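Aromatic-L-amino-acid decarboxylase (PDB 6EEW) catalyses the pyridoxal 5'-phosphate-dependent decarboxylation of L-tryptophan to tryptamine and of 5-hydroxy-L-tryptophan to serotonin, working as a homodimer. Local coordinates at residues Thr90-Met93 / Ala99-Pro102. Numbering follows the deposited sequence.
Sequences TNWM and AFFP. With TRP (tryptophan), chain E.
Trp92 meets Phe100 and Phe101 between two irregular segments, 90-93 and 99-102, whose backbones come no nearer than 7.2 Å, from Trp92 CA to Pro102 CA, so the indole has to span the gap. Both pieces belong to the connection between helices 74-85 and 107-119, and an inverse gamma turn centred on Asn91 leads into Trp92. The indole reaches across with the outer rim of its six-membered ring. Its CZ3 lies 3.2 Å from Phe101 O, which sits at the edge of the indole and in its plane, a position suited to a weak C-H···O approach. Next along the rim, CH2 packs 3.6 Å from Phe100 CD2. The two rings are nearly parallel, with planes at 12°, yet 5.6 Å between centroids is too large an offset for real stacking, and they meet through their rims. A chi1 of -48°, with CG opposite the carbonyl carbon, turns the Phe100 ring toward the indole and leaves CB on the ligand, a tight 3.1 Å from CB of the bound tryptophan. The ligand's CE3 approaches Trp92 CH2 at 4.0 Å, and Phe101 CD2 comes 3.8 Å from the ligand N. Across the dimer interface, Ser128 O of the second subunit accepts the Trp92 NE1 hydrogen bond, and Phe124 of that subunit meets the Phe100 ring edge-to-face. The partner chain thus satisfies the polar end of the buried indole, while Trp92 and Phe101 O border the ligand's indole and Phe100 and the Phe101 ring line its CB and amino end, placing this tryptophan pocket at the subunit boundary.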
ATOM      1  N   THR A  90       2.400  -1.189  21.342  1.00 60.72           N
ATOM      2  CA  THR A  90       1.800   0.073  21.766  1.00 51.66           C
ATOM      3  C   THR A  90       0.332   0.013  21.389  1.00 55.78           C
ATOM      4  O   THR A  90       0.001  -0.158  20.212  1.00 57.19           O
ATOM      5  CB  THR A  90       2.472   1.283  21.115  1.00 50.06           C
ATOM      6  OG1 THR A  90       3.799   1.438  21.628  1.00 60.32           O
ATOM      7  CG2 THR A  90       1.695   2.557  21.401  1.00 51.84           C
ATOM      8  N   ASN A  91      -0.544   0.129  22.384  1.00 55.16           N
ATOM      9  CA  ASN A  91      -1.961  -0.151  22.177  1.00 58.30           C
ATOM     10  C   ASN A  91      -2.666   1.079  21.604  1.00 61.16           C
ATOM     11  O   ASN A  91      -3.278   1.886  22.309  1.00 61.44           O
ATOM     12  CB  ASN A  91      -2.583  -0.638  23.475  1.00 63.12           C
ATOM     13  CG  ASN A  91      -2.192  -2.077  23.792  1.00 58.34           C
ATOM     14  OD1 ASN A  91      -2.643  -3.000  23.115  1.00 51.02           O
ATOM     15  ND2 ASN A  91      -1.360  -2.271  24.819  1.00 55.18           N
ATOM     16  N   TRP A  92      -2.567   1.212  20.279  1.00 57.39           N
ATOM     17  CA  TRP A  92      -3.252   2.280  19.566  1.00 53.66           C
ATOM     18  C   TRP A  92      -4.761   2.239  19.776  1.00 55.89           C
ATOM     19  O   TRP A  92      -5.427   3.265  19.603  1.00 52.21           O
ATOM     20  CB  TRP A  92      -2.937   2.210  18.068  1.00 52.63           C
ATOM     21  CG  TRP A  92      -1.584   2.751  17.680  1.00 52.94           C
ATOM     22  CD1 TRP A  92      -0.372   2.158  17.878  1.00 52.62           C
ATOM     23  CD2 TRP A  92      -1.315   3.998  17.022  1.00 52.32           C
ATOM     24  NE1 TRP A  92       0.635   2.957  17.385  1.00 52.54           N
ATOM     25  CE2 TRP A  92       0.081   4.091  16.854  1.00 55.44           C
ATOM     26  CE3 TRP A  92      -2.119   5.046  16.555  1.00 46.77           C
ATOM     27  CZ2 TRP A  92       0.689   5.189  16.249  1.00 52.72           C
ATOM     28  CZ3 TRP A  92      -1.514   6.132  15.948  1.00 37.92           C
ATOM     29  CH2 TRP A  92      -0.125   6.198  15.812  1.00 47.82           C
ATOM     30  N   MET A  93      -5.320   1.077  20.110  1.00 56.66           N
ATOM     31  CA  MET A  93      -6.760   0.926  20.289  1.00 53.99           C
ATOM     32  C   MET A  93      -7.224   1.204  21.712  1.00 54.47           C
ATOM     33  O   MET A  93      -8.416   1.060  21.987  1.00 57.21           O
ATOM     34  CB  MET A  93      -7.202  -0.484  19.887  1.00 50.12           C
ATOM     35  CG  MET A  93      -7.123  -0.760  18.405  1.00 52.11           C
ATOM     36  SD  MET A  93      -8.033   0.460  17.459  1.00 60.19           S
ATOM     37  CE  MET A  93      -6.694   1.553  16.974  1.00 52.34           C
ATOM     38  N   ALA A  99      -1.737   9.735  21.598  1.00 59.26           N
ATOM     39  CA  ALA A  99      -0.515  10.111  20.907  1.00 49.78           C
ATOM     40  C   ALA A  99      -0.775  10.400  19.431  1.00 40.89           C
ATOM     41  O   ALA A  99      -1.808  10.036  18.866  1.00 41.11           O
ATOM     42  CB  ALA A  99       0.519   8.998  21.048  1.00 54.17           C
ATOM     43  N   PHE A 100       0.175  11.097  18.815  1.00 42.30           N
ATOM     44  CA  PHE A 100       0.133  11.376  17.387  1.00 42.44           C
ATOM     45  C   PHE A 100      -1.251  11.824  16.943  1.00 45.65           C
ATOM     46  O   PHE A 100      -1.734  12.886  17.354  1.00 50.65           O
ATOM     47  CB  PHE A 100       0.590  10.139  16.614  1.00 46.63           C
ATOM     48  CG  PHE A 100       1.873   9.543  17.139  1.00 50.33           C
ATOM     49  CD1 PHE A 100       3.099  10.131  16.853  1.00 54.59           C
ATOM     50  CD2 PHE A 100       1.852   8.403  17.929  1.00 54.42           C
ATOM     51  CE1 PHE A 100       4.301   9.585  17.348  1.00 52.99           C
ATOM     52  CE2 PHE A 100       3.040   7.855  18.426  1.00 56.11           C
ATOM     53  CZ  PHE A 100       4.263   8.447  18.130  1.00 53.27           C
ATOM     54  N   PHE A 101      -1.867  11.047  16.059  1.00 43.11           N
ATOM     55  CA  PHE A 101      -3.265  11.147  15.693  1.00 44.36           C
ATOM     56  C   PHE A 101      -3.879   9.771  15.870  1.00 49.33           C
ATOM     57  O   PHE A 101      -3.282   8.777  15.457  1.00 53.90           O
ATOM     58  CB  PHE A 101      -3.474  11.588  14.237  1.00 46.52           C
ATOM     59  CG  PHE A 101      -3.278  13.055  13.997  1.00 48.18           C
ATOM     60  CD1 PHE A 101      -3.717  13.986  14.919  1.00 49.94           C
ATOM     61  CD2 PHE A 101      -2.677  13.501  12.829  1.00 43.92           C
ATOM     62  CE1 PHE A 101      -3.546  15.329  14.694  1.00 48.91           C
ATOM     63  CE2 PHE A 101      -2.500  14.843  12.602  1.00 43.78           C
ATOM     64  CZ  PHE A 101      -2.939  15.762  13.539  1.00 46.85           C
ATOM     65  N   PRO A 102      -5.067   9.684  16.443  1.00 53.34           N
ATOM     66  CA  PRO A 102      -5.707   8.374  16.594  1.00 47.00           C
ATOM     67  C   PRO A 102      -5.993   7.734  15.244  1.00 46.67           C
ATOM     68  O   PRO A 102      -6.205   8.410  14.235  1.00 45.62           O
ATOM     69  CB  PRO A 102      -7.003   8.697  17.344  1.00 44.99           C
ATOM     70  CG  PRO A 102      -7.251  10.159  17.074  1.00 51.85           C
ATOM     71  CD  PRO A 102      -5.899  10.786  16.961  1.00 51.59           C
TER
HETATM   72  N   TRP E 601       0.891  12.384  12.368  1.00 87.59           N
HETATM   73  CA  TRP E 601       1.614  11.700  13.429  1.00 81.32           C
HETATM   74  C   TRP E 601       3.125  11.764  13.219  1.00 84.36           C
HETATM   75  O   TRP E 601       3.754  10.774  12.840  1.00 85.71           O
HETATM   76  CB  TRP E 601       1.142  10.248  13.531  1.00 80.57           C
HETATM   77  CG  TRP E 601       0.973   9.521  12.213  1.00 79.70           C
HETATM   78  CD1 TRP E 601       1.793   9.582  11.125  1.00 82.40           C
HETATM   79  CD2 TRP E 601      -0.097   8.624  11.858  1.00 75.89           C
HETATM   80  NE1 TRP E 601       1.300   8.782  10.115  1.00 82.76           N
HETATM   81  CE2 TRP E 601       0.144   8.184  10.543  1.00 76.28           C
HETATM   82  CE3 TRP E 601      -1.233   8.155  12.528  1.00 71.97           C
HETATM   83  CZ2 TRP E 601      -0.705   7.300   9.885  1.00 71.40           C
HETATM   84  CZ3 TRP E 601      -2.075   7.277  11.874  1.00 70.65           C
HETATM   85  CH2 TRP E 601      -1.808   6.858  10.568  1.00 71.91           C
HETATM   86  OXT TRP E 601       3.755  12.807  13.436  1.00 86.02           O